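Local coordinates for protein serine protease inhibitor (Schistosoma haematobium, PDB 3STO) that probably inhibits serine-type endopeptidases, as a parasite member of the serpin family, at residues L47-I52 with L188-Y193; E95-L100 with D140-L145; T226-M231 with P365-I370; E237-E242 with S280-N285. All blocks are in the same frame, centred on the assembly; numbering follows the deposited sequence.

Contact 1 belongs to the buried core, contacts 2 and 4 are partly buried, and contact 3 lies at the surface. Contacts 1 and 2 are neighbours: Phe48 of helix 43-55 packs on Leu96 and Asn97 of helix 82-101, and both contacts bring a helix against strands of the large serpin sheet. Contacts 3 and 4 lie about 23 Å apart, centre to centre, at the other end of the molecule, on the successive strands 218-236 and 241-247. Chemistry follows place: methyl packing with a buried polar network in contact 1, a carboxylate-amide pair in contact 2, a weak link to an irregular loop in contact 3, and rings with a tyrosine-carboxylate bond in contact 4.

Contact 1 of 4, residues L47-I52 with L188-Y193; sequences LFTLGI and LVNVFY
Thr49 meets Leu188 and Asn190 where helix 43-55, helix B of the serpin fold, packs against strand 186-197, the third strand of the large sheet A. This is the shutter region, behind the strands that part in serpins when the cleaved reactive loop is inserted. The tight part is a single threonine using both its branches. With CG2 anti to the backbone N, the methyl of Thr49 lies alongside Leu188, 3.9 Å from Leu188 CD1, while OG1 is directed at Asn190. Threonine suits the place because one small side chain can serve a greasy neighbour and a polar one together. Its hydroxyl is hydrogen-bonded to Thr119 OG1 and Gly45 O, and the Asn190 amide is held by Gln342 through OD1 and, weakly, by Thr119 through ND2. These bonds satisfy polar groups buried deep in the protein. No part of the contact faces solvent; its looser part lies farther along the strand, where Phe48 and Phe192 turn toward each other without touching, CE2 of Phe48 being 5.0 Å from CE2 of Phe192. Both rings rest instead on Ile117 of strand 112-124. At the tight end the asparagine stem is as closely placed as its amide: Thr49 OG1 stands 3.3 Å from Asn190 CB and 3.2 Å from Asn190 ND2.

Contact 2 of 4, residues E95-L100 with D140-L145; sequences ELNNSL and DSEGEL
Asn97 and Glu142 carry this contact, with Ser141 at its margin. From helix 82-101, Asn97 reaches out with CG anti to its own N (chi1 -171°), which brings the amide against the bent chain of Glu142; the amide and carboxylate planes stand 50° apart. The one bond across is weak: Asn97 ND2 gives a hydrogen to Glu142 OE2 at 3.3 Å, although the N-H points almost straight at the oxygen (168°). The approach of the amide oxygen to the glutamate CG is too close to be trusted, and the exact placing of the two groups is therefore doubtful. Glu142 folds back at chi2, and its OE2 takes a second hydrogen from Ser141 OG at 2.7 Å, nearly in line with the C-O bond. This bond is the firmer of the two and may limit the turning of the carboxylate. Asparagine suits the buried side because it offers N-H groups to an acid without adding charge, whereas the acid comes from a turn that is partly open to water. Asp140 OD1 accepts a weak bond from Gly143 N across that turn, and a hydrogen bond from Tyr93 OH. Asn97 and Glu142 both rest on Ile117 of strand 112-124, so the contact joins helix 82-101 to the entrance of strand 143-148, with helix 43-55 packed against Leu96 and Asp140.

Contact 3 of 4, residues T226-M231 with P365-I370; sequences TQEGVM and PFSAII
Glu228 reaches from strand 218-236 to Ser367 and Ile369, and its bent side chain makes most of the contact. The segment 365-370 has no regular structure and follows residues that are not modelled, probably because they are mobile; its place between strands 352-353 and 373-376 is that of the C-terminal part of the serpin reactive-centre loop. With CG beside the backbone N (chi1 -40°), the glutamate chain leaves the strand toward the loop, and a turn at chi2 (148°) brings the carboxylate alongside Ser367. Glu228 OE2 receives the backbone N-H of Ser367 at 3.4 Å, a weak bond that is also well off straight (147°). The serine is touched more by its carbon than by its hydroxyl: CB lies 3.5 Å from the same Glu228 OE2, while Ser367 OG is 3.6 Å from the backbone O of Glu228. A serine fits because its small CB lets the acid come close to the main chain. Ile369 also turns toward the strand; extended at chi2, it brings CD1 to 4.5 Å from Glu228 O, a loose apolar cover over the backbone next to Gly229. Glu228 also touches Pro371, and Phe366 meets the ring of Tyr206, so the loop has other footholds. The second carboxylate oxygen is less well placed: Glu228 OE1 lies 3.1 Å from the carbonyl O of Ile369, and both are acceptors. Such a pair would tend to repel, consistent with a weak surface attachment; crystal neighbours also touch this loop and may influence its position.

Contact 4 of 4, residues E237-E242 with S280-N285; sequences EDEGFE and SEYVKN
Tyr282 meets Glu239 with its hydroxyl and Phe241 with its ring, so one side chain makes every touch from the helix side. The polar part is a hydrogen bond from Tyr282 OH to Glu239 OE2 at 2.9 Å. The oxygen is met on its anti side, 29° out of the carboxylate plane, and lies at the edge of the tyrosine ring. A bend at chi2 swings the acid up to that edge, where Glu239 OE2 is also 3.4 Å from Tyr282 CE2. Tyrosine suits a partly exposed place because its ring can be packed while its hydroxyl reaches a nearby acid. The apolar part is an oblique aromatic pair, with ring planes at 54° and centroids 5.7 Å apart. The phenylalanine turns its edge to the tyrosine, Phe241 CZ coming 3.7 Å from Tyr282 CE2, and the side chains run nearly at right angles. Phe241 holds CG between its N and its carbonyl carbon (chi1 58°), which points the ring toward the helix. Gly240, with positive phi, and Phe241 form a G1 beta bulge facing Phe236, just after Glu239. Phe236 also meets Tyr282 edge-to-face, and Leu272 of helix 269-273 touches both Phe241 and Tyr282. The hairpin from strand 218-236 into strand 241-247 is thereby tied to the short helix 279-283, whose Val283 rests on strand 381-387.

Contact 1 of 4, residues L47-I52 with L188-Y193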
loop_
_atom_site.group_PDB
_atom_site.type_symbol
_atom_site.label_atom_id
_atom_site.label_comp_id
_atom_site.label_asym_id
_atom_site.label_seq_id
_atom_site.Cartn_x
_atom_site.Cartn_y
_atom_site.Cartn_z
ATOM N N LEU A 47 -0.212 -8.236 3.042
ATOM C CA LEU A 47 0.091 -9.632 2.685
ATOM C C LEU A 47 1.439 -10.140 3.225
ATOM O O LEU A 47 1.501 -11.224 3.777
ATOM C CB LEU A 47 0.013 -9.834 1.168
ATOM C CG LEU A 47 0.115 -11.268 0.640
ATOM C CD1 LEU A 47 -0.734 -11.449 -0.589
ATOM C CD2 LEU A 47 1.552 -11.633 0.340
ATOM N N PHE A 48 2.511 -9.365 3.063
ATOM C CA PHE A 48 3.821 -9.753 3.586
ATOM C C PHE A 48 3.844 -9.824 5.118
ATOM O O PHE A 48 4.471 -10.696 5.684
ATOM C CB PHE A 48 4.917 -8.770 3.139
ATOM C CG PHE A 48 5.152 -8.744 1.651
ATOM C CD1 PHE A 48 4.417 -9.555 0.794
ATOM C CD2 PHE A 48 6.123 -7.913 1.104
ATOM C CE1 PHE A 48 4.643 -9.527 -0.577
ATOM C CE2 PHE A 48 6.361 -7.888 -0.265
ATOM C CZ PHE A 48 5.622 -8.687 -1.102
ATOM N N THR A 49 3.185 -8.883 5.787
ATOM C CA THR A 49 3.193 -8.828 7.243
ATOM C C THR A 49 2.401 -9.986 7.848
ATOM O O THR A 49 2.899 -10.720 8.697
ATOM C CB THR A 49 2.571 -7.550 7.724
ATOM O OG1 THR A 49 3.368 -6.448 7.275
ATOM C CG2 THR A 49 2.468 -7.567 9.247
ATOM N N LEU A 50 1.163 -10.136 7.393
ATOM C CA LEU A 50 0.364 -11.327 7.673
ATOM C C LEU A 50 1.082 -12.615 7.282
ATOM O O LEU A 50 1.164 -13.575 8.053
ATOM C CB LEU A 50 -0.922 -11.260 6.873
ATOM C CG LEU A 50 -2.087 -11.881 7.593
ATOM C CD1 LEU A 50 -2.074 -11.323 9.004
ATOM C CD2 LEU A 50 -3.328 -11.500 6.843
ATOM N N GLY A 51 1.581 -12.645 6.059
ATOM C CA GLY A 51 2.225 -13.827 5.553
ATOM C C GLY A 51 3.424 -14.237 6.374
ATOM O O GLY A 51 3.704 -15.421 6.530
ATOM N N ILE A 52 4.157 -13.275 6.901
ATOM C CA ILE A 52 5.369 -13.636 7.612
ATOM C C ILE A 52 5.073 -14.568 8.826
ATOM O O ILE A 52 5.802 -15.536 9.068
ATOM C CB ILE A 52 6.173 -12.397 7.976
ATOM C CG1 ILE A 52 7.652 -12.726 8.044
ATOM C CG2 ILE A 52 5.666 -11.762 9.268
ATOM C CD1 ILE A 52 8.499 -11.488 8.036
ATOM N N LEU A 188 2.282 -5.306 15.359
ATOM C CA LEU A 188 2.832 -5.399 14.003
ATOM C C LEU A 188 2.678 -4.055 13.289
ATOM O O LEU A 188 1.610 -3.416 13.367
ATOM C CB LEU A 188 2.104 -6.466 13.196
ATOM C CG LEU A 188 2.078 -7.906 13.696
ATOM C CD1 LEU A 188 1.187 -8.735 12.779
ATOM C CD2 LEU A 188 3.475 -8.447 13.731
ATOM N N VAL A 189 3.752 -3.646 12.618
ATOM C CA VAL A 189 3.846 -2.373 11.908
ATOM C C VAL A 189 4.354 -2.611 10.475
ATOM O O VAL A 189 5.446 -3.128 10.265
ATOM C CB VAL A 189 4.788 -1.357 12.631
ATOM C CG1 VAL A 189 4.725 -0.001 11.953
ATOM C CG2 VAL A 189 4.390 -1.178 14.081
ATOM N N ASN A 190 3.538 -2.267 9.487
ATOM C CA ASN A 190 3.972 -2.325 8.092
ATOM C C ASN A 190 4.264 -0.937 7.460
ATOM O O ASN A 190 3.511 0.020 7.613
ATOM C CB ASN A 190 3.002 -3.140 7.207
ATOM C CG ASN A 190 3.492 -3.218 5.748
ATOM O OD1 ASN A 190 2.992 -2.521 4.855
ATOM N ND2 ASN A 190 4.506 -4.038 5.521
ATOM N N VAL A 191 5.400 -0.857 6.790
ATOM C CA VAL A 191 5.828 0.323 6.075
ATOM C C VAL A 191 6.062 -0.042 4.612
ATOM O O VAL A 191 6.751 -1.028 4.293
ATOM C CB VAL A 191 7.141 0.888 6.650
ATOM C CG1 VAL A 191 7.708 1.959 5.726
ATOM C CG2 VAL A 191 6.929 1.427 8.058
ATOM N N PHE A 192 5.488 0.738 3.710
ATOM C CA PHE A 192 5.730 0.478 2.295
ATOM C C PHE A 192 6.192 1.740 1.598
ATOM O O PHE A 192 5.408 2.664 1.350
ATOM C CB PHE A 192 4.484 -0.069 1.625
ATOM C CG PHE A 192 4.759 -0.857 0.376
ATOM C CD1 PHE A 192 4.781 -0.226 -0.874
ATOM C CD2 PHE A 192 4.964 -2.241 0.447
ATOM C CE1 PHE A 192 5.016 -0.975 -2.028
ATOM C CE2 PHE A 192 5.188 -3.000 -0.696
ATOM C CZ PHE A 192 5.213 -2.378 -1.939
ATOM N N TYR A 193 7.480 1.761 1.297
ATOM C CA TYR A 193 8.106 2.954 0.753
ATOM C C TYR A 193 8.402 2.762 -0.737
ATOM O O TYR A 193 9.179 1.882 -1.136
ATOM C CB TYR A 193 9.388 3.264 1.541
ATOM C CG TYR A 193 10.021 4.619 1.306
ATOM C CD1 TYR A 193 9.396 5.780 1.711
ATOM C CD2 TYR A 193 11.276 4.725 0.714
ATOM C CE1 TYR A 193 10.001 7.026 1.519
ATOM C CE2 TYR A 193 11.889 5.954 0.513
ATOM C CZ TYR A 193 11.253 7.102 0.923
ATOM O OH TYR A 193 11.867 8.327 0.724
#

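Contact 2 of 4, residues E95-L100 with D140-L145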
loop_
_atom_site.group_PDB
_atom_site.type_symbol
_atom_site.label_atom_id
_atom_site.label_comp_id
_atom_site.label_asym_id
_atom_site.label_seq_id
_atom_site.Cartn_x
_atom_site.Cartn_y
_atom_site.Cartn_z
ATOM N N GLU A 95 8.645 -14.731 -3.402
ATOM C CA GLU A 95 8.568 -14.457 -4.803
ATOM C C GLU A 95 8.185 -12.969 -4.996
ATOM O O GLU A 95 8.871 -12.235 -5.701
ATOM C CB GLU A 95 7.535 -15.382 -5.416
ATOM C CG GLU A 95 7.480 -15.344 -6.915
ATOM C CD GLU A 95 8.689 -16.008 -7.546
ATOM O OE1 GLU A 95 9.563 -16.503 -6.786
ATOM O OE2 GLU A 95 8.755 -16.029 -8.799
ATOM N N LEU A 96 7.132 -12.520 -4.319
ATOM C CA LEU A 96 6.661 -11.142 -4.428
ATOM C C LEU A 96 7.686 -10.149 -3.906
ATOM O O LEU A 96 7.931 -9.088 -4.494
ATOM C CB LEU A 96 5.328 -10.965 -3.699
ATOM C CG LEU A 96 4.154 -11.696 -4.345
ATOM C CD1 LEU A 96 2.883 -11.673 -3.465
ATOM C CD2 LEU A 96 3.890 -11.120 -5.725
ATOM N N ASN A 97 8.309 -10.496 -2.806
ATOM C CA ASN A 97 9.356 -9.642 -2.264
ATOM C C ASN A 97 10.563 -9.531 -3.217
ATOM O O ASN A 97 11.084 -8.440 -3.461
ATOM C CB ASN A 97 9.781 -10.153 -0.875
ATOM C CG ASN A 97 10.711 -9.200 -0.173
ATOM O OD1 ASN A 97 10.292 -8.106 0.168
ATOM N ND2 ASN A 97 11.976 -9.580 0.027
ATOM N N ASN A 98 11.011 -10.669 -3.745
ATOM C CA ASN A 98 12.092 -10.674 -4.724
ATOM C C ASN A 98 11.796 -9.839 -5.976
ATOM O O ASN A 98 12.664 -9.129 -6.478
ATOM C CB ASN A 98 12.440 -12.095 -5.166
ATOM C CG ASN A 98 13.217 -12.861 -4.113
ATOM O OD1 ASN A 98 13.911 -12.266 -3.283
ATOM N ND2 ASN A 98 13.107 -14.193 -4.142
ATOM N N SER A 99 10.578 -9.977 -6.479
ATOM C CA SER A 99 10.143 -9.277 -7.662
ATOM C C SER A 99 10.188 -7.783 -7.417
ATOM O O SER A 99 10.760 -7.062 -8.206
ATOM C CB SER A 99 8.744 -9.708 -8.043
ATOM O OG SER A 99 8.406 -9.178 -9.294
ATOM N N LEU A 100 9.671 -7.330 -6.277
ATOM C CA LEU A 100 9.560 -5.896 -6.011
ATOM C C LEU A 100 10.885 -5.234 -5.633
ATOM O O LEU A 100 11.207 -4.124 -6.117
ATOM C CB LEU A 100 8.492 -5.625 -4.943
ATOM C CG LEU A 100 7.030 -5.814 -5.360
ATOM C CD1 LEU A 100 6.096 -5.833 -4.132
ATOM C CD2 LEU A 100 6.652 -4.703 -6.313
ATOM N N ASP A 140 15.032 -13.481 7.142
ATOM C CA ASP A 140 14.069 -12.761 6.309
ATOM C C ASP A 140 14.493 -11.312 6.097
ATOM O O ASP A 140 14.709 -10.548 7.064
ATOM C CB ASP A 140 12.677 -12.777 6.933
ATOM C CG ASP A 140 11.614 -12.257 5.984
ATOM O OD1 ASP A 140 11.588 -11.034 5.695
ATOM O OD2 ASP A 140 10.805 -13.083 5.518
ATOM N N SER A 141 14.569 -10.936 4.826
ATOM C CA SER A 141 15.127 -9.647 4.424
ATOM C C SER A 141 14.299 -8.460 4.882
ATOM O O SER A 141 14.823 -7.526 5.506
ATOM C CB SER A 141 15.288 -9.591 2.908
ATOM O OG SER A 141 15.968 -8.416 2.541
ATOM N N GLU A 142 13.007 -8.488 4.567
ATOM C CA GLU A 142 12.155 -7.354 4.887
ATOM C C GLU A 142 11.535 -7.418 6.296
ATOM O O GLU A 142 10.859 -6.484 6.712
ATOM C CB GLU A 142 11.049 -7.168 3.833
ATOM C CG GLU A 142 11.422 -7.439 2.369
ATOM C CD GLU A 142 12.605 -6.595 1.791
ATOM O OE1 GLU A 142 12.419 -5.345 1.478
ATOM O OE2 GLU A 142 13.742 -7.206 1.589
ATOM N N GLY A 143 11.774 -8.497 7.035
ATOM C CA GLY A 143 11.190 -8.638 8.364
ATOM C C GLY A 143 12.161 -8.421 9.510
ATOM O O GLY A 143 13.331 -8.810 9.433
ATOM N N GLU A 144 11.680 -7.813 10.590
ATOM C CA GLU A 144 12.536 -7.577 11.738
ATOM C C GLU A 144 11.788 -7.756 13.062
ATOM O O GLU A 144 10.718 -7.186 13.290
ATOM C CB GLU A 144 13.168 -6.197 11.647
ATOM C CG GLU A 144 14.216 -5.869 12.690
ATOM C CD GLU A 144 14.872 -4.495 12.456
ATOM O OE1 GLU A 144 14.621 -3.861 11.396
ATOM O OE2 GLU A 144 15.640 -4.046 13.340
ATOM N N LEU A 145 12.378 -8.552 13.942
ATOM C CA LEU A 145 11.805 -8.812 15.245
ATOM C C LEU A 145 12.478 -7.869 16.215
ATOM O O LEU A 145 13.689 -7.723 16.194
ATOM C CB LEU A 145 12.091 -10.261 15.641
ATOM C CG LEU A 145 11.257 -10.943 16.730
ATOM C CD1 LEU A 145 12.046 -12.098 17.273
ATOM C CD2 LEU A 145 10.892 -10.031 17.864
#

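Contact 3 of 4, residues T226-M231 with P365-I370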
loop_
_atom_site.group_PDB
_atom_site.type_symbol
_atom_site.label_atom_id
_atom_site.label_comp_id
_atom_site.label_asym_id
_atom_site.label_seq_id
_atom_site.Cartn_x
_atom_site.Cartn_y
_atom_site.Cartn_z
ATOM N N THR A 226 2.034 21.384 -14.222
ATOM C CA THR A 226 1.450 21.404 -15.554
ATOM C C THR A 226 2.478 20.864 -16.527
ATOM O O THR A 226 3.667 21.072 -16.354
ATOM C CB THR A 226 1.004 22.853 -15.989
ATOM O OG1 THR A 226 2.140 23.682 -15.999
ATOM C CG2 THR A 226 0.029 23.492 -14.993
ATOM N N GLN A 227 2.005 20.167 -17.550
ATOM C CA GLN A 227 2.868 19.685 -18.598
ATOM C C GLN A 227 2.062 19.218 -19.820
ATOM O O GLN A 227 0.886 18.799 -19.720
ATOM C CB GLN A 227 3.819 18.612 -18.035
ATOM C CG GLN A 227 4.042 17.364 -18.863
ATOM C CD GLN A 227 4.733 16.248 -18.049
ATOM O OE1 GLN A 227 4.105 15.248 -17.711
ATOM N NE2 GLN A 227 6.020 16.428 -17.734
ATOM N N GLU A 228 2.670 19.360 -20.994
ATOM C CA GLU A 228 2.057 18.796 -22.174
ATOM C C GLU A 228 2.986 17.716 -22.642
ATOM O O GLU A 228 4.197 17.884 -22.625
ATOM C CB GLU A 228 1.828 19.845 -23.233
ATOM C CG GLU A 228 1.340 21.171 -22.683
ATOM C CD GLU A 228 1.835 22.345 -23.526
ATOM O OE1 GLU A 228 1.325 22.518 -24.665
ATOM O OE2 GLU A 228 2.749 23.075 -23.055
ATOM N N GLY A 229 2.420 16.584 -23.012
ATOM C CA GLY A 229 3.229 15.406 -23.215
ATOM C C GLY A 229 2.496 14.230 -23.811
ATOM O O GLY A 229 1.276 14.238 -23.982
ATOM N N VAL A 230 3.271 13.217 -24.162
ATOM C CA VAL A 230 2.711 12.017 -24.708
ATOM C C VAL A 230 2.481 11.122 -23.517
ATOM O O VAL A 230 3.355 10.986 -22.660
ATOM C CB VAL A 230 3.686 11.370 -25.700
ATOM C CG1 VAL A 230 3.170 10.010 -26.161
ATOM C CG2 VAL A 230 3.843 12.284 -26.873
HETATM N N MSE A 231 1.285 10.557 -23.421
HETATM C CA MSE A 231 1.053 9.546 -22.400
HETATM C C MSE A 231 -0.140 8.691 -22.747
HETATM O O MSE A 231 -0.896 9.007 -23.665
HETATM C CB MSE A 231 0.960 10.153 -20.989
HETATM C CG MSE A 231 -0.085 11.248 -20.782
HETATM SE SE MSE A 231 0.153 12.321 -19.075
HETATM C CE MSE A 231 1.136 13.902 -19.805
ATOM N N PRO A 365 11.293 25.040 -21.780
ATOM C CA PRO A 365 10.443 25.794 -22.712
ATOM C C PRO A 365 9.029 25.231 -22.762
ATOM O O PRO A 365 8.844 24.034 -22.526
ATOM C CB PRO A 365 11.124 25.556 -24.063
ATOM C CG PRO A 365 11.685 24.179 -23.939
ATOM C CD PRO A 365 12.109 24.030 -22.479
ATOM N N PHE A 366 8.047 26.077 -23.058
ATOM C CA PHE A 366 6.692 25.599 -23.334
ATOM C C PHE A 366 6.711 24.656 -24.524
ATOM O O PHE A 366 7.547 24.795 -25.416
ATOM C CB PHE A 366 5.725 26.770 -23.564
ATOM C CG PHE A 366 5.487 27.582 -22.331
ATOM C CD1 PHE A 366 4.553 27.165 -21.380
ATOM C CD2 PHE A 366 6.232 28.724 -22.082
ATOM C CE1 PHE A 366 4.343 27.890 -20.205
ATOM C CE2 PHE A 366 6.030 29.460 -20.913
ATOM C CZ PHE A 366 5.081 29.037 -19.971
ATOM N N SER A 367 5.804 23.685 -24.527
ATOM C CA SER A 367 5.758 22.709 -25.611
ATOM C C SER A 367 5.199 23.337 -26.870
ATOM O O SER A 367 4.230 24.093 -26.824
ATOM C CB SER A 367 4.931 21.470 -25.229
ATOM O OG SER A 367 5.719 20.478 -24.573
ATOM N N ALA A 368 5.825 23.018 -27.997
ATOM C CA ALA A 368 5.308 23.419 -29.294
ATOM C C ALA A 368 4.019 22.633 -29.566
ATOM O O ALA A 368 3.263 22.943 -30.480
ATOM C CB ALA A 368 6.361 23.159 -30.381
ATOM N N ILE A 369 3.776 21.614 -28.748
ATOM C CA ILE A 369 2.628 20.721 -28.913
ATOM C C ILE A 369 1.278 21.376 -28.644
ATOM O O ILE A 369 1.125 22.207 -27.737
ATOM C CB ILE A 369 2.755 19.523 -27.965
ATOM C CG1 ILE A 369 4.070 18.799 -28.221
ATOM C CG2 ILE A 369 1.584 18.578 -28.117
ATOM C CD1 ILE A 369 4.399 17.794 -27.138
ATOM N N ILE A 370 0.293 20.970 -29.434
ATOM C CA ILE A 370 -1.093 21.308 -29.162
ATOM C C ILE A 370 -1.868 20.028 -28.795
ATOM O O ILE A 370 -2.311 19.287 -29.667
ATOM C CB ILE A 370 -1.727 21.995 -30.370
ATOM C CG1 ILE A 370 -3.242 22.114 -30.173
ATOM C CG2 ILE A 370 -1.369 21.236 -31.632
ATOM C CD1 ILE A 370 -3.954 22.872 -31.272
#

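Contact 4 of 4, residues E237-E242 with S280-N285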
loop_
_atom_site.group_PDB
_atom_site.type_symbol
_atom_site.label_atom_id
_atom_site.label_comp_id
_atom_site.label_asym_id
_atom_site.label_seq_id
_atom_site.Cartn_x
_atom_site.Cartn_y
_atom_site.Cartn_z
ATOM N N GLU A 237 -16.724 6.709 -20.813
ATOM C CA GLU A 237 -17.939 7.499 -20.686
ATOM C C GLU A 237 -18.992 6.810 -19.843
ATOM O O GLU A 237 -19.662 7.440 -19.025
ATOM C CB GLU A 237 -18.507 7.776 -22.068
ATOM C CG GLU A 237 -17.915 8.981 -22.763
ATOM C CD GLU A 237 -18.640 10.265 -22.380
ATOM O OE1 GLU A 237 -19.529 10.205 -21.494
ATOM O OE2 GLU A 237 -18.334 11.331 -22.965
ATOM N N ASP A 238 -19.134 5.512 -20.061
ATOM C CA ASP A 238 -20.115 4.706 -19.354
ATOM C C ASP A 238 -19.807 4.551 -17.863
ATOM O O ASP A 238 -20.710 4.538 -17.054
ATOM C CB ASP A 238 -20.234 3.340 -20.025
ATOM C CG ASP A 238 -21.098 3.378 -21.280
ATOM O OD1 ASP A 238 -21.593 2.299 -21.677
ATOM O OD2 ASP A 238 -21.293 4.478 -21.867
ATOM N N GLU A 239 -18.543 4.461 -17.485
ATOM C CA GLU A 239 -18.206 4.433 -16.069
ATOM C C GLU A 239 -18.042 5.841 -15.505
ATOM O O GLU A 239 -17.820 6.024 -14.322
ATOM C CB GLU A 239 -16.927 3.623 -15.839
ATOM C CG GLU A 239 -17.026 2.186 -16.317
ATOM C CD GLU A 239 -16.549 1.969 -17.739
ATOM O OE1 GLU A 239 -16.656 2.889 -18.586
ATOM O OE2 GLU A 239 -16.074 0.858 -18.014
ATOM N N GLY A 240 -18.124 6.839 -16.362
ATOM C CA GLY A 240 -18.007 8.215 -15.921
ATOM C C GLY A 240 -16.637 8.724 -15.517
ATOM O O GLY A 240 -16.551 9.668 -14.717
ATOM N N PHE A 241 -15.566 8.148 -16.081
ATOM C CA PHE A 241 -14.208 8.679 -15.820
ATOM C C PHE A 241 -13.224 8.602 -17.009
ATOM O O PHE A 241 -13.507 8.017 -18.055
ATOM C CB PHE A 241 -13.623 8.007 -14.573
ATOM C CG PHE A 241 -13.551 6.493 -14.670
ATOM C CD1 PHE A 241 -12.640 5.866 -15.536
ATOM C CD2 PHE A 241 -14.353 5.699 -13.888
ATOM C CE1 PHE A 241 -12.552 4.483 -15.624
ATOM C CE2 PHE A 241 -14.278 4.312 -13.969
ATOM C CZ PHE A 241 -13.384 3.698 -14.852
ATOM N N GLU A 242 -12.067 9.207 -16.835
ATOM C CA GLU A 242 -11.002 9.122 -17.819
ATOM C C GLU A 242 -9.724 8.844 -17.057
ATOM O O GLU A 242 -9.639 9.149 -15.874
ATOM C CB GLU A 242 -10.894 10.413 -18.690
ATOM C CG GLU A 242 -10.780 11.753 -17.917
ATOM C CD GLU A 242 -10.909 13.039 -18.816
ATOM O OE1 GLU A 242 -10.875 12.950 -20.071
ATOM O OE2 GLU A 242 -11.032 14.165 -18.268
ATOM N N SER A 280 -6.138 -3.417 -14.256
ATOM C CA SER A 280 -5.329 -3.866 -15.391
ATOM C C SER A 280 -6.111 -3.918 -16.693
ATOM O O SER A 280 -5.546 -3.644 -17.741
ATOM C CB SER A 280 -4.644 -5.213 -15.109
ATOM O OG SER A 280 -5.588 -6.239 -14.894
ATOM N N GLU A 281 -7.400 -4.253 -16.620
ATOM C CA GLU A 281 -8.279 -4.248 -17.792
ATOM C C GLU A 281 -8.467 -2.861 -18.368
ATOM O O GLU A 281 -8.676 -2.735 -19.571
ATOM C CB GLU A 281 -9.663 -4.836 -17.460
ATOM C CG GLU A 281 -9.621 -6.326 -17.092
ATOM C CD GLU A 281 -10.996 -6.926 -16.839
ATOM O OE1 GLU A 281 -11.995 -6.286 -17.240
ATOM O OE2 GLU A 281 -11.080 -8.036 -16.242
ATOM N N TYR A 282 -8.417 -1.832 -17.503
ATOM C CA TYR A 282 -8.498 -0.441 -17.940
ATOM C C TYR A 282 -7.159 0.014 -18.443
ATOM O O TYR A 282 -7.073 0.645 -19.486
ATOM C CB TYR A 282 -9.023 0.486 -16.829
ATOM C CG TYR A 282 -10.471 0.228 -16.596
ATOM C CD1 TYR A 282 -10.881 -0.883 -15.875
ATOM C CD2 TYR A 282 -11.426 1.012 -17.175
ATOM C CE1 TYR A 282 -12.236 -1.175 -15.684
ATOM C CE2 TYR A 282 -12.781 0.741 -17.006
ATOM C CZ TYR A 282 -13.186 -0.359 -16.256
ATOM O OH TYR A 282 -14.533 -0.637 -16.076
ATOM N N VAL A 283 -6.105 -0.303 -17.707
ATOM C CA VAL A 283 -4.776 0.121 -18.118
ATOM C C VAL A 283 -4.389 -0.455 -19.490
ATOM O O VAL A 283 -3.761 0.244 -20.303
ATOM C CB VAL A 283 -3.733 -0.162 -17.003
ATOM C CG1 VAL A 283 -2.310 0.197 -17.447
ATOM C CG2 VAL A 283 -4.087 0.633 -15.754
ATOM N N LYS A 284 -4.803 -1.700 -19.766
ATOM C CA LYS A 284 -4.533 -2.324 -21.062
ATOM C C LYS A 284 -5.183 -1.570 -22.222
ATOM O O LYS A 284 -4.684 -1.628 -23.331
ATOM C CB LYS A 284 -4.978 -3.792 -21.097
ATOM N N ASN A 285 -6.283 -0.863 -21.979
ATOM C CA ASN A 285 -6.981 -0.169 -23.063
ATOM C C ASN A 285 -6.655 1.314 -23.287
ATOM O O ASN A 285 -7.280 1.983 -24.111
ATOM C CB ASN A 285 -8.500 -0.397 -22.973
ATOM C CG ASN A 285 -8.883 -1.859 -23.237
ATOM O OD1 ASN A 285 -8.179 -2.583 -23.956
ATOM N ND2 ASN A 285 -9.987 -2.296 -22.649
#